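Local atomic coordinates of magnesium transporter (Enterococcus faecalis, PDB entry 2OUX), a protein that probably carries magnesium ions across the cell membrane as a homodimer, this chain being its soluble cytosolic part with an N domain and paired CBS motifs. Residues I150-T155 against V176-Q181; G187-R192 against A204-E209; N25-L30 against Y55-P60. One frame throughout, in Å; residues are numbered along the deposited sequence.

Overall arrangement
Interactions 1 and 2 belong to the first CBS motif, and interaction 3 lies in the all-helical N-terminal part. The centres of interactions 1 and 2 are about 9 Å apart. They share one three-stranded sheet: strand 175-179 of interaction 1 pairs with strand 185-190 of interaction 2, as in the probable hydrogen bond from Val178 N to Gly187 O, 2.9 Å. Tyr177 of interaction 1 binds a magnesium ion together with Ala234, and the Val188 side chain of interaction 2 is about 5 Å from a bound magnesium ion. Interaction 3 lies on the opposite side of the chain's centre, about 39 Å from interaction 1 and 40 Å from interaction 2, centre to centre.

Interaction 1. Residues I150-T155 against V176-Q181; sequences IVANQT and VYVVDQ
In the first CBS motif, short strand 149-150 pairs in parallel with strand 175-179, and Ile150 faces Val178 across this edge of the sheet. Two backbone hydrogen bonds hold Ile150. Its N-H reaches Tyr177 O (Ile150 N to Tyr177 O, 2.8 Å), and its carbonyl takes the N-H of Val179 (Val179 N to Ile150 O, 2.8 Å). Both bonds are short. The same carbonyl also receives a CA-H...O contact from Val178 CA, 3.1 Å from Ile150 O. A second contact of this kind joins Val151 CA to Val179 O.

Ile150 makes much of the apolar contact. Its CG1 stands between the backbone N and the carbonyl carbon (chi1 58°), and CG1 and CD1 both meet Val176 CG1. The closest approach is Ile150 CG1 to Val176 CG1, 3.8 Å, and the two side chains cross at about a right angle. On Val178 the branches divide the work. CG2 lies by Ile150 CG1, while CG1 is anti to the backbone N (chi1 -176°) and packs against the backbone at Ala152. Val178 CG1 is 3.4 Å from Ala152 N, with Ala152 CB beside it.

Tyr177 points away from this loop. It packs on Leu244 and Ile247 of strand 244-249 and is part of a magnesium site. Strand 185-190 pairs antiparallel with the other edge of strand 175-179. Ile203 of helix 203-206 packs on both Ile150 and Val178, and Thr155 caps the start of helix 156-166.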
ATOM      1  N   ILE A 150      11.866  -2.044 -15.538  1.00 27.80           N
ATOM      2  CA  ILE A 150      13.148  -1.583 -16.058  1.00 28.78           C
ATOM      3  C   ILE A 150      14.055  -2.790 -16.259  1.00 29.49           C
ATOM      4  O   ILE A 150      13.710  -3.905 -15.858  1.00 27.65           O
ATOM      5  CB  ILE A 150      13.849  -0.632 -15.068  1.00 26.99           C
ATOM      6  CG1 ILE A 150      14.054  -1.353 -13.734  1.00 29.84           C
ATOM      7  CG2 ILE A 150      13.043   0.633 -14.903  1.00 23.43           C
ATOM      8  CD1 ILE A 150      14.976  -0.641 -12.768  1.00 31.93           C
ATOM      9  N   VAL A 151      15.207  -2.563 -16.885  1.00 32.52           N
ATOM     10  CA  VAL A 151      16.176  -3.631 -17.107  1.00 34.25           C
ATOM     11  C   VAL A 151      17.233  -3.534 -16.023  1.00 35.84           C
ATOM     12  O   VAL A 151      17.455  -2.460 -15.456  1.00 35.70           O
ATOM     13  CB  VAL A 151      16.886  -3.512 -18.475  1.00 34.96           C
ATOM     14  CG1 VAL A 151      15.886  -3.692 -19.594  1.00 35.31           C
ATOM     15  CG2 VAL A 151      17.591  -2.161 -18.585  1.00 33.98           C
ATOM     16  N   ALA A 152      17.892  -4.658 -15.761  1.00 36.65           N
ATOM     17  CA  ALA A 152      18.927  -4.746 -14.739  1.00 38.43           C
ATOM     18  C   ALA A 152      20.175  -3.874 -14.929  1.00 40.75           C
ATOM     19  O   ALA A 152      20.542  -3.131 -14.021  1.00 41.33           O
ATOM     20  CB  ALA A 152      19.346  -6.199 -14.576  1.00 37.36           C
ATOM     21  N   ASN A 153      20.827  -3.974 -16.090  1.00 41.90           N
ATOM     22  CA  ASN A 153      22.058  -3.223 -16.362  1.00 42.49           C
ATOM     23  C   ASN A 153      21.837  -1.735 -16.572  1.00 42.55           C
ATOM     24  O   ASN A 153      22.296  -1.144 -17.541  1.00 44.01           O
ATOM     25  CB  ASN A 153      22.787  -3.827 -17.571  1.00 44.25           C
ATOM     26  CG  ASN A 153      24.132  -3.160 -17.843  1.00 45.59           C
ATOM     27  OD1 ASN A 153      24.258  -2.327 -18.747  1.00 43.09           O
ATOM     28  ND2 ASN A 153      25.143  -3.520 -17.053  1.00 44.76           N
ATOM     29  N   GLN A 154      21.131  -1.131 -15.633  1.00 43.70           N
ATOM     30  CA  GLN A 154      20.829   0.285 -15.672  1.00 42.14           C
ATOM     31  C   GLN A 154      21.196   0.846 -14.302  1.00 41.43           C
ATOM     32  O   GLN A 154      21.291   0.099 -13.329  1.00 39.72           O
ATOM     33  CB  GLN A 154      19.339   0.447 -15.967  1.00 41.62           C
ATOM     34  CG  GLN A 154      18.749   1.805 -15.714  1.00 44.02           C
ATOM     35  CD  GLN A 154      17.313   1.876 -16.193  1.00 44.52           C
ATOM     36  OE1 GLN A 154      16.544   0.934 -16.019  1.00 44.43           O
ATOM     37  NE2 GLN A 154      16.944   2.995 -16.796  1.00 45.85           N
ATOM     38  N   THR A 155      21.417   2.152 -14.226  1.00 40.72           N
ATOM     39  CA  THR A 155      21.760   2.788 -12.961  1.00 39.01           C
ATOM     40  C   THR A 155      20.496   3.303 -12.275  1.00 38.38           C
ATOM     41  O   THR A 155      19.457   3.467 -12.920  1.00 36.29           O
ATOM     42  CB  THR A 155      22.666   3.982 -13.182  1.00 39.02           C
ATOM     43  OG1 THR A 155      21.996   4.911 -14.040  1.00 39.51           O
ATOM     44  CG2 THR A 155      23.980   3.550 -13.814  1.00 39.26           C
ATOM     45  N   VAL A 176       9.322  -1.387  -8.263  1.00 27.02           N
ATOM     46  CA  VAL A 176       9.826  -1.295  -9.629  1.00 26.36           C
ATOM     47  C   VAL A 176      10.245  -2.697 -10.030  1.00 27.01           C
ATOM     48  O   VAL A 176      11.120  -3.293  -9.407  1.00 26.43           O
ATOM     49  CB  VAL A 176      11.040  -0.362  -9.726  1.00 27.39           C
ATOM     50  CG1 VAL A 176      11.504  -0.262 -11.171  1.00 27.53           C
ATOM     51  CG2 VAL A 176      10.677   1.017  -9.190  1.00 28.19           C
ATOM     52  N   TYR A 177       9.615  -3.230 -11.067  1.00 27.15           N
ATOM     53  CA  TYR A 177       9.940  -4.578 -11.514  1.00 27.62           C
ATOM     54  C   TYR A 177      11.069  -4.588 -12.538  1.00 27.36           C
ATOM     55  O   TYR A 177      11.178  -3.691 -13.373  1.00 29.27           O
ATOM     56  CB  TYR A 177       8.670  -5.232 -12.056  1.00 25.13           C
ATOM     57  CG  TYR A 177       7.584  -5.225 -11.006  1.00 24.21           C
ATOM     58  CD1 TYR A 177       7.572  -6.178  -9.984  1.00 22.13           C
ATOM     59  CD2 TYR A 177       6.638  -4.196 -10.962  1.00 22.91           C
ATOM     60  CE1 TYR A 177       6.655  -6.104  -8.938  1.00 17.14           C
ATOM     61  CE2 TYR A 177       5.712  -4.115  -9.919  1.00 20.59           C
ATOM     62  CZ  TYR A 177       5.738  -5.069  -8.911  1.00 20.78           C
ATOM     63  OH  TYR A 177       4.888  -4.944  -7.846  1.00 20.23           O
ATOM     64  N   VAL A 178      11.928  -5.597 -12.455  1.00 27.29           N
ATOM     65  CA  VAL A 178      13.047  -5.698 -13.374  1.00 26.67           C
ATOM     66  C   VAL A 178      12.803  -6.849 -14.332  1.00 27.36           C
ATOM     67  O   VAL A 178      12.528  -7.958 -13.903  1.00 30.37           O
ATOM     68  CB  VAL A 178      14.372  -5.944 -12.615  1.00 27.27           C
ATOM     69  CG1 VAL A 178      15.549  -5.943 -13.592  1.00 25.68           C
ATOM     70  CG2 VAL A 178      14.572  -4.864 -11.547  1.00 27.00           C
ATOM     71  N   VAL A 179      12.881  -6.576 -15.628  1.00 28.09           N
ATOM     72  CA  VAL A 179      12.679  -7.613 -16.637  1.00 28.78           C
ATOM     73  C   VAL A 179      13.863  -7.639 -17.589  1.00 30.17           C
ATOM     74  O   VAL A 179      14.682  -6.727 -17.588  1.00 29.90           O
ATOM     75  CB  VAL A 179      11.416  -7.362 -17.504  1.00 27.98           C
ATOM     76  CG1 VAL A 179      10.154  -7.459 -16.661  1.00 26.32           C
ATOM     77  CG2 VAL A 179      11.515  -6.005 -18.178  1.00 24.88           C
ATOM     78  N   ASP A 180      13.953  -8.695 -18.390  1.00 34.04           N
ATOM     79  CA  ASP A 180      15.011  -8.796 -19.388  1.00 34.93           C
ATOM     80  C   ASP A 180      14.386  -8.334 -20.703  1.00 36.64           C
ATOM     81  O   ASP A 180      13.270  -7.815 -20.699  1.00 36.29           O
ATOM     82  CB  ASP A 180      15.537 -10.233 -19.497  1.00 34.90           C
ATOM     83  CG  ASP A 180      14.464 -11.231 -19.866  1.00 34.99           C
ATOM     84  OD1 ASP A 180      13.362 -10.808 -20.263  1.00 34.50           O
ATOM     85  OD2 ASP A 180      14.735 -12.450 -19.769  1.00 36.74           O
ATOM     86  N   GLN A 181      15.084  -8.520 -21.822  1.00 39.89           N
ATOM     87  CA  GLN A 181      14.563  -8.084 -23.119  1.00 42.15           C
ATOM     88  C   GLN A 181      13.238  -8.726 -23.497  1.00 42.72           C
ATOM     89  O   GLN A 181      12.356  -8.071 -24.055  1.00 44.89           O
ATOM     90  CB  GLN A 181      15.563  -8.366 -24.243  1.00 44.11           C
ATOM     91  CG  GLN A 181      16.836  -7.543 -24.207  1.00 45.68           C
ATOM     92  CD  GLN A 181      17.901  -8.174 -23.343  1.00 47.56           C
ATOM     93  OE1 GLN A 181      18.041  -9.402 -23.305  1.00 48.88           O
ATOM     94  NE2 GLN A 181      18.673  -7.344 -22.658  1.00 47.86           N
TER

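Interaction 2. Residues G187-R192 against A204-E209; sequences GVISLR and ADILNE
Val188 and Asn208 lie side by side and point the same way, with Val188 CG1 3.9 Å from Asn208 CB. Val188 CG1 sits between its backbone N and carbonyl carbon (chi1 62°), which turns this branch to Asn208. The amide end of Asn208 leads off elsewhere, and its OD1 accepts the N-H of Arg210.

The backbones of the same two residues form a single antiparallel bridge, a hydrogen-bonded pair. Asn208 N donates to Val188 O at 2.7 Å. The return bond, Val188 N to Asn208 O, is longer at 3.1 Å. It is also the more bent of the two, 144° against 162° at the hydrogen.

Ile189 and Ile206 cross obliquely. The CD1 methyl of Ile189 comes against both CG1 and CD1 of Ile206. The CD1 atoms of Ile189 and Ile206 are 3.4 Å apart, tighter than usual van der Waals contact. Leu207 CD1 lies 4.2 Å from Gly187 CA, on the side where a CB at this residue would point.

Val188 also packs on Tyr177, the magnesium-site residue, while Arg192 hydrogen-bonds to backbone carbonyls of the second subunit. The contact thus ties the end of helix 203-206 and the chain that follows it to strand 185-190 of the CBS sheet. Its directional hold comes from two backbone hydrogen bonds. Ile189 and Ile206 add apolar packing, while the Asn208 amide is turned to Arg210.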
ATOM      1  N   GLY A 187      13.394  -9.754 -11.370  1.00 29.03           N
ATOM      2  CA  GLY A 187      13.745  -9.113 -10.119  1.00 27.31           C
ATOM      3  C   GLY A 187      12.810  -7.992  -9.729  1.00 28.72           C
ATOM      4  O   GLY A 187      11.868  -7.663 -10.456  1.00 25.95           O
ATOM      5  N   VAL A 188      13.074  -7.395  -8.573  1.00 28.41           N
ATOM      6  CA  VAL A 188      12.244  -6.306  -8.077  1.00 26.42           C
ATOM      7  C   VAL A 188      13.015  -5.467  -7.065  1.00 27.01           C
ATOM      8  O   VAL A 188      13.953  -5.958  -6.430  1.00 26.85           O
ATOM      9  CB  VAL A 188      10.974  -6.851  -7.381  1.00 24.93           C
ATOM     10  CG1 VAL A 188      11.357  -7.693  -6.163  1.00 23.15           C
ATOM     11  CG2 VAL A 188      10.071  -5.703  -6.954  1.00 25.65           C
ATOM     12  N   ILE A 189      12.624  -4.200  -6.939  1.00 26.46           N
ATOM     13  CA  ILE A 189      13.228  -3.293  -5.974  1.00 26.14           C
ATOM     14  C   ILE A 189      12.170  -2.286  -5.547  1.00 23.79           C
ATOM     15  O   ILE A 189      11.509  -1.686  -6.383  1.00 24.18           O
ATOM     16  CB  ILE A 189      14.480  -2.540  -6.541  1.00 27.13           C
ATOM     17  CG1 ILE A 189      15.202  -1.837  -5.387  1.00 29.22           C
ATOM     18  CG2 ILE A 189      14.075  -1.489  -7.572  1.00 25.53           C
ATOM     19  CD1 ILE A 189      16.608  -1.390  -5.713  1.00 31.67           C
ATOM     20  N   SER A 190      11.987  -2.134  -4.240  1.00 22.15           N
ATOM     21  CA  SER A 190      11.005  -1.191  -3.717  1.00 22.99           C
ATOM     22  C   SER A 190      11.557   0.210  -3.903  1.00 23.47           C
ATOM     23  O   SER A 190      12.772   0.405  -3.949  1.00 23.46           O
ATOM     24  CB  SER A 190      10.757  -1.434  -2.231  1.00 20.58           C
ATOM     25  OG  SER A 190      11.929  -1.145  -1.493  1.00 21.04           O
ATOM     26  N   LEU A 191      10.674   1.190  -4.012  1.00 22.26           N
ATOM     27  CA  LEU A 191      11.137   2.554  -4.196  1.00 24.58           C
ATOM     28  C   LEU A 191      11.931   3.011  -2.971  1.00 26.50           C
ATOM     29  O   LEU A 191      12.918   3.743  -3.096  1.00 24.57           O
ATOM     30  CB  LEU A 191       9.962   3.501  -4.439  1.00 22.74           C
ATOM     31  CG  LEU A 191      10.401   4.941  -4.717  1.00 24.61           C
ATOM     32  CD1 LEU A 191      11.371   4.959  -5.908  1.00 25.20           C
ATOM     33  CD2 LEU A 191       9.186   5.800  -5.003  1.00 22.82           C
ATOM     34  N   ARG A 192      11.506   2.566  -1.791  1.00 25.99           N
ATOM     35  CA  ARG A 192      12.192   2.942  -0.564  1.00 30.21           C
ATOM     36  C   ARG A 192      13.626   2.408  -0.485  1.00 30.07           C
ATOM     37  O   ARG A 192      14.449   2.962   0.233  1.00 31.35           O
ATOM     38  CB  ARG A 192      11.390   2.499   0.667  1.00 31.18           C
ATOM     39  CG  ARG A 192      11.271   0.992   0.897  1.00 35.33           C
ATOM     40  CD  ARG A 192      10.325   0.694   2.083  1.00 35.49           C
ATOM     41  NE  ARG A 192      10.847   1.179   3.361  1.00 35.13           N
ATOM     42  CZ  ARG A 192      10.135   1.284   4.481  1.00 34.88           C
ATOM     43  NH1 ARG A 192       8.854   0.938   4.500  1.00 36.11           N
ATOM     44  NH2 ARG A 192      10.705   1.738   5.585  1.00 31.90           N
ATOM     45  N   ALA A 204      21.051  -3.840 -11.120  1.00 34.04           N
ATOM     46  CA  ALA A 204      21.366  -5.260 -11.003  1.00 34.34           C
ATOM     47  C   ALA A 204      22.097  -5.603  -9.716  1.00 35.00           C
ATOM     48  O   ALA A 204      22.072  -6.751  -9.268  1.00 34.49           O
ATOM     49  CB  ALA A 204      22.196  -5.706 -12.202  1.00 36.66           C
ATOM     50  N   ASP A 205      22.749  -4.614  -9.115  1.00 35.35           N
ATOM     51  CA  ASP A 205      23.486  -4.861  -7.886  1.00 36.63           C
ATOM     52  C   ASP A 205      22.672  -4.707  -6.610  1.00 37.02           C
ATOM     53  O   ASP A 205      23.074  -5.210  -5.562  1.00 37.30           O
ATOM     54  CB  ASP A 205      24.725  -3.963  -7.820  1.00 37.37           C
ATOM     55  CG  ASP A 205      25.841  -4.452  -8.731  1.00 38.89           C
ATOM     56  OD1 ASP A 205      26.020  -5.687  -8.820  1.00 37.29           O
ATOM     57  OD2 ASP A 205      26.542  -3.614  -9.342  1.00 39.20           O
ATOM     58  N   ILE A 206      21.534  -4.027  -6.691  1.00 34.01           N
ATOM     59  CA  ILE A 206      20.714  -3.831  -5.508  1.00 34.94           C
ATOM     60  C   ILE A 206      19.308  -4.423  -5.600  1.00 35.05           C
ATOM     61  O   ILE A 206      18.554  -4.378  -4.627  1.00 36.95           O
ATOM     62  CB  ILE A 206      20.598  -2.331  -5.161  1.00 35.43           C
ATOM     63  CG1 ILE A 206      20.169  -1.542  -6.399  1.00 34.61           C
ATOM     64  CG2 ILE A 206      21.929  -1.822  -4.617  1.00 32.00           C
ATOM     65  CD1 ILE A 206      19.768  -0.121  -6.102  1.00 36.21           C
ATOM     66  N   LEU A 207      18.962  -4.988  -6.758  1.00 32.02           N
ATOM     67  CA  LEU A 207      17.640  -5.578  -6.963  1.00 29.61           C
ATOM     68  C   LEU A 207      17.463  -6.853  -6.140  1.00 29.04           C
ATOM     69  O   LEU A 207      18.438  -7.458  -5.695  1.00 27.06           O
ATOM     70  CB  LEU A 207      17.428  -5.885  -8.454  1.00 28.62           C
ATOM     71  CG  LEU A 207      18.235  -7.045  -9.064  1.00 27.61           C
ATOM     72  CD1 LEU A 207      17.586  -8.377  -8.708  1.00 28.24           C
ATOM     73  CD2 LEU A 207      18.276  -6.906 -10.565  1.00 27.59           C
ATOM     74  N   ASN A 208      16.215  -7.262  -5.923  1.00 30.01           N
ATOM     75  CA  ASN A 208      15.960  -8.483  -5.166  1.00 30.38           C
ATOM     76  C   ASN A 208      15.687  -9.599  -6.157  1.00 31.30           C
ATOM     77  O   ASN A 208      14.794  -9.480  -6.996  1.00 31.19           O
ATOM     78  CB  ASN A 208      14.747  -8.324  -4.260  1.00 28.87           C
ATOM     79  CG  ASN A 208      14.658  -9.415  -3.214  1.00 31.56           C
ATOM     80  OD1 ASN A 208      15.012 -10.573  -3.465  1.00 28.70           O
ATOM     81  ND2 ASN A 208      14.181  -9.054  -2.027  1.00 30.37           N
ATOM     82  N   GLU A 209      16.447 -10.684  -6.058  1.00 35.06           N
ATOM     83  CA  GLU A 209      16.262 -11.817  -6.959  1.00 37.87           C
ATOM     84  C   GLU A 209      15.048 -12.643  -6.584  1.00 37.03           C
ATOM     85  O   GLU A 209      14.426 -13.246  -7.451  1.00 39.36           O
ATOM     86  CB  GLU A 209      17.483 -12.734  -6.954  1.00 42.07           C
ATOM     87  CG  GLU A 209      18.760 -12.101  -7.452  1.00 49.34           C
ATOM     88  CD  GLU A 209      19.811 -13.139  -7.796  1.00 51.12           C
ATOM     89  OE1 GLU A 209      20.060 -14.041  -6.966  1.00 51.36           O
ATOM     90  OE2 GLU A 209      20.386 -13.047  -8.901  1.00 54.22           O
TER

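Interaction 3. Residues N25-L30 against Y55-P60; sequences NEFREL and YNYLSP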
ATOM      1  N   ASN A  25     -13.770  27.799 -13.850  1.00 51.74           N
ATOM      2  CA  ASN A  25     -12.499  27.798 -13.130  1.00 50.01           C
ATOM      3  C   ASN A  25     -12.617  27.616 -11.613  1.00 47.84           C
ATOM      4  O   ASN A  25     -11.803  26.911 -11.005  1.00 44.14           O
ATOM      5  CB  ASN A  25     -11.728  29.074 -13.472  1.00 52.84           C
ATOM      6  CG  ASN A  25     -11.520  29.239 -14.979  1.00 56.86           C
ATOM      7  OD1 ASN A  25     -10.755  28.498 -15.605  1.00 56.60           O
ATOM      8  ND2 ASN A  25     -12.222  30.206 -15.570  1.00 59.03           N
ATOM      9  N   GLU A  26     -13.619  28.244 -11.001  1.00 45.58           N
ATOM     10  CA  GLU A  26     -13.818  28.105  -9.560  1.00 42.93           C
ATOM     11  C   GLU A  26     -14.176  26.644  -9.284  1.00 40.09           C
ATOM     12  O   GLU A  26     -13.690  26.036  -8.331  1.00 37.22           O
ATOM     13  CB  GLU A  26     -14.958  29.002  -9.084  1.00 45.54           C
ATOM     14  CG  GLU A  26     -14.599  29.953  -7.943  1.00 51.69           C
ATOM     15  CD  GLU A  26     -14.113  29.250  -6.677  1.00 54.69           C
ATOM     16  OE1 GLU A  26     -14.640  29.569  -5.587  1.00 54.52           O
ATOM     17  OE2 GLU A  26     -13.196  28.398  -6.760  1.00 56.94           O
ATOM     18  N   PHE A  27     -15.035  26.096 -10.139  1.00 37.91           N
ATOM     19  CA  PHE A  27     -15.473  24.716 -10.032  1.00 35.77           C
ATOM     20  C   PHE A  27     -14.275  23.777 -10.088  1.00 35.98           C
ATOM     21  O   PHE A  27     -14.057  22.981  -9.181  1.00 35.78           O
ATOM     22  CB  PHE A  27     -16.419  24.370 -11.177  1.00 34.09           C
ATOM     23  CG  PHE A  27     -16.777  22.923 -11.232  1.00 33.52           C
ATOM     24  CD1 PHE A  27     -17.723  22.396 -10.356  1.00 32.32           C
ATOM     25  CD2 PHE A  27     -16.129  22.068 -12.114  1.00 31.65           C
ATOM     26  CE1 PHE A  27     -18.012  21.042 -10.359  1.00 31.40           C
ATOM     27  CE2 PHE A  27     -16.413  20.710 -12.123  1.00 31.09           C
ATOM     28  CZ  PHE A  27     -17.356  20.196 -11.245  1.00 30.45           C
ATOM     29  N   ARG A  28     -13.509  23.878 -11.170  1.00 35.00           N
ATOM     30  CA  ARG A  28     -12.334  23.046 -11.366  1.00 35.36           C
ATOM     31  C   ARG A  28     -11.398  23.051 -10.173  1.00 36.04           C
ATOM     32  O   ARG A  28     -10.978  21.986  -9.715  1.00 35.31           O
ATOM     33  CB  ARG A  28     -11.566  23.495 -12.606  1.00 35.33           C
ATOM     34  CG  ARG A  28     -12.289  23.235 -13.903  1.00 34.79           C
ATOM     35  CD  ARG A  28     -11.395  23.554 -15.075  1.00 35.15           C
ATOM     36  NE  ARG A  28     -11.264  22.406 -15.957  1.00 39.33           N
ATOM     37  CZ  ARG A  28     -10.253  21.541 -15.940  1.00 37.16           C
ATOM     38  NH1 ARG A  28      -9.251  21.675 -15.088  1.00 33.67           N
ATOM     39  NH2 ARG A  28     -10.257  20.533 -16.791  1.00 39.70           N
ATOM     40  N   GLU A  29     -11.067  24.247  -9.681  1.00 36.94           N
ATOM     41  CA  GLU A  29     -10.170  24.391  -8.528  1.00 38.30           C
ATOM     42  C   GLU A  29     -10.662  23.592  -7.331  1.00 37.08           C
ATOM     43  O   GLU A  29      -9.890  22.876  -6.694  1.00 36.81           O
ATOM     44  CB  GLU A  29     -10.055  25.855  -8.084  1.00 41.21           C
ATOM     45  CG  GLU A  29      -9.194  26.765  -8.942  1.00 46.88           C
ATOM     46  CD  GLU A  29      -9.197  28.199  -8.418  1.00 48.86           C
ATOM     47  OE1 GLU A  29      -8.696  28.429  -7.295  1.00 49.96           O
ATOM     48  OE2 GLU A  29      -9.712  29.092  -9.125  1.00 49.94           O
ATOM     49  N   LEU A  30     -11.945  23.746  -7.015  1.00 35.62           N
ATOM     50  CA  LEU A  30     -12.551  23.056  -5.881  1.00 34.76           C
ATOM     51  C   LEU A  30     -12.640  21.549  -6.115  1.00 32.12           C
ATOM     52  O   LEU A  30     -12.101  20.764  -5.342  1.00 32.39           O
ATOM     53  CB  LEU A  30     -13.950  23.625  -5.612  1.00 35.07           C
ATOM     54  CG  LEU A  30     -14.024  25.081  -5.136  1.00 36.45           C
ATOM     55  CD1 LEU A  30     -15.476  25.531  -5.079  1.00 37.34           C
ATOM     56  CD2 LEU A  30     -13.367  25.208  -3.771  1.00 36.57           C
ATOM     57  N   TYR A  55     -19.535  17.418 -17.258  1.00 36.55           N
ATOM     58  CA  TYR A  55     -18.837  16.830 -18.401  1.00 36.93           C
ATOM     59  C   TYR A  55     -18.181  17.927 -19.232  1.00 38.80           C
ATOM     60  O   TYR A  55     -17.188  17.689 -19.918  1.00 38.15           O
ATOM     61  CB  TYR A  55     -19.817  16.040 -19.281  1.00 35.87           C
ATOM     62  CG  TYR A  55     -20.502  14.886 -18.573  1.00 37.05           C
ATOM     63  CD1 TYR A  55     -21.843  14.582 -18.824  1.00 37.20           C
ATOM     64  CD2 TYR A  55     -19.813  14.100 -17.645  1.00 37.51           C
ATOM     65  CE1 TYR A  55     -22.480  13.528 -18.166  1.00 36.70           C
ATOM     66  CE2 TYR A  55     -20.442  13.041 -16.982  1.00 36.41           C
ATOM     67  CZ  TYR A  55     -21.770  12.762 -17.244  1.00 37.50           C
ATOM     68  OH  TYR A  55     -22.387  11.730 -16.572  1.00 37.58           O
ATOM     69  N   ASN A  56     -18.736  19.134 -19.166  1.00 40.17           N
ATOM     70  CA  ASN A  56     -18.192  20.256 -19.925  1.00 41.45           C
ATOM     71  C   ASN A  56     -16.968  20.907 -19.268  1.00 42.03           C
ATOM     72  O   ASN A  56     -16.188  21.581 -19.939  1.00 42.43           O
ATOM     73  CB  ASN A  56     -19.270  21.328 -20.144  1.00 42.16           C
ATOM     74  CG  ASN A  56     -20.483  20.799 -20.900  1.00 42.85           C
ATOM     75  OD1 ASN A  56     -20.349  20.055 -21.875  1.00 42.01           O
ATOM     76  ND2 ASN A  56     -21.674  21.200 -20.462  1.00 41.61           N
ATOM     77  N   TYR A  57     -16.789  20.708 -17.966  1.00 41.78           N
ATOM     78  CA  TYR A  57     -15.659  21.317 -17.272  1.00 42.12           C
ATOM     79  C   TYR A  57     -14.504  20.369 -16.983  1.00 40.90           C
ATOM     80  O   TYR A  57     -13.452  20.796 -16.506  1.00 40.07           O
ATOM     81  CB  TYR A  57     -16.123  21.949 -15.960  1.00 45.63           C
ATOM     82  CG  TYR A  57     -17.198  23.000 -16.120  1.00 49.80           C
ATOM     83  CD1 TYR A  57     -17.102  23.980 -17.106  1.00 52.41           C
ATOM     84  CD2 TYR A  57     -18.309  23.017 -15.283  1.00 52.55           C
ATOM     85  CE1 TYR A  57     -18.082  24.957 -17.246  1.00 54.46           C
ATOM     86  CE2 TYR A  57     -19.294  23.988 -15.413  1.00 55.60           C
ATOM     87  CZ  TYR A  57     -19.174  24.953 -16.400  1.00 55.43           C
ATOM     88  OH  TYR A  57     -20.141  25.917 -16.528  1.00 59.59           O
ATOM     89  N   LEU A  58     -14.694  19.087 -17.267  1.00 39.38           N
ATOM     90  CA  LEU A  58     -13.650  18.104 -17.014  1.00 39.01           C
ATOM     91  C   LEU A  58     -13.277  17.347 -18.273  1.00 38.55           C
ATOM     92  O   LEU A  58     -14.137  16.983 -19.068  1.00 39.09           O
ATOM     93  CB  LEU A  58     -14.105  17.122 -15.936  1.00 38.19           C
ATOM     94  CG  LEU A  58     -14.358  17.776 -14.577  1.00 37.98           C
ATOM     95  CD1 LEU A  58     -15.059  16.811 -13.649  1.00 37.09           C
ATOM     96  CD2 LEU A  58     -13.036  18.236 -13.997  1.00 36.25           C
ATOM     97  N   SER A  59     -11.981  17.128 -18.448  1.00 38.15           N
ATOM     98  CA  SER A  59     -11.473  16.404 -19.600  1.00 38.06           C
ATOM     99  C   SER A  59     -11.733  14.916 -19.389  1.00 38.01           C
ATOM    100  O   SER A  59     -12.026  14.483 -18.278  1.00 39.11           O
ATOM    101  CB  SER A  59      -9.972  16.622 -19.728  1.00 37.34           C
ATOM    102  OG  SER A  59      -9.287  15.967 -18.671  1.00 37.31           O
ATOM    103  N   PRO A  60     -11.641  14.117 -20.460  1.00 37.10           N
ATOM    104  CA  PRO A  60     -11.868  12.680 -20.310  1.00 37.00           C
ATOM    105  C   PRO A  60     -10.888  12.068 -19.309  1.00 36.62           C
ATOM    106  O   PRO A  60     -11.258  11.174 -18.548  1.00 38.71           O
ATOM    107  CB  PRO A  60     -11.673  12.160 -21.729  1.00 36.35           C
ATOM    108  CG  PRO A  60     -12.265  13.289 -22.550  1.00 35.97           C
ATOM    109  CD  PRO A  60     -11.640  14.502 -21.884  1.00 36.92           C
TER
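Helix 24-31 packs against the C-terminal part of helix 48-57 and the residues that follow, with Arg28 CA 7.0 Å from Tyr57 CA, the nearest pair of CA atoms. This is packing in the all-helical N-terminal part of the chain, where 55-60 belongs to the MgtE N domain. Phe27 points toward the other segment, its CG anti to the backbone N. Its ring and that of Tyr57 are set obliquely, with centroids 5.7 Å apart and planes at 46°. The nearest approach of these two side chains is Phe27 CD2 to Tyr57 CB, 3.8 Å. Leu58 CG comes to the edge of the Phe27 ring, near its plane, 4.3 Å from Phe27 CE2. Leu15 and Thr18 of helix 8-20 also pack on Phe27.

Arg28 reaches the Tyr57 carbonyl. Its chain bends at chi3 (124°), which brings the guanidinium group there. The stronger polar partner of this group is Glu62, which forms a salt bridge with Arg28 NH2. Glu62 also accepts the N-H of Ser59, so one carboxylate links the arginine to the chain at Ser59. Across the contact itself, Arg28 NE makes a weak, bent hydrogen bond to Tyr57 O, 2.8 Å long with an angle of 125° at the hydrogen.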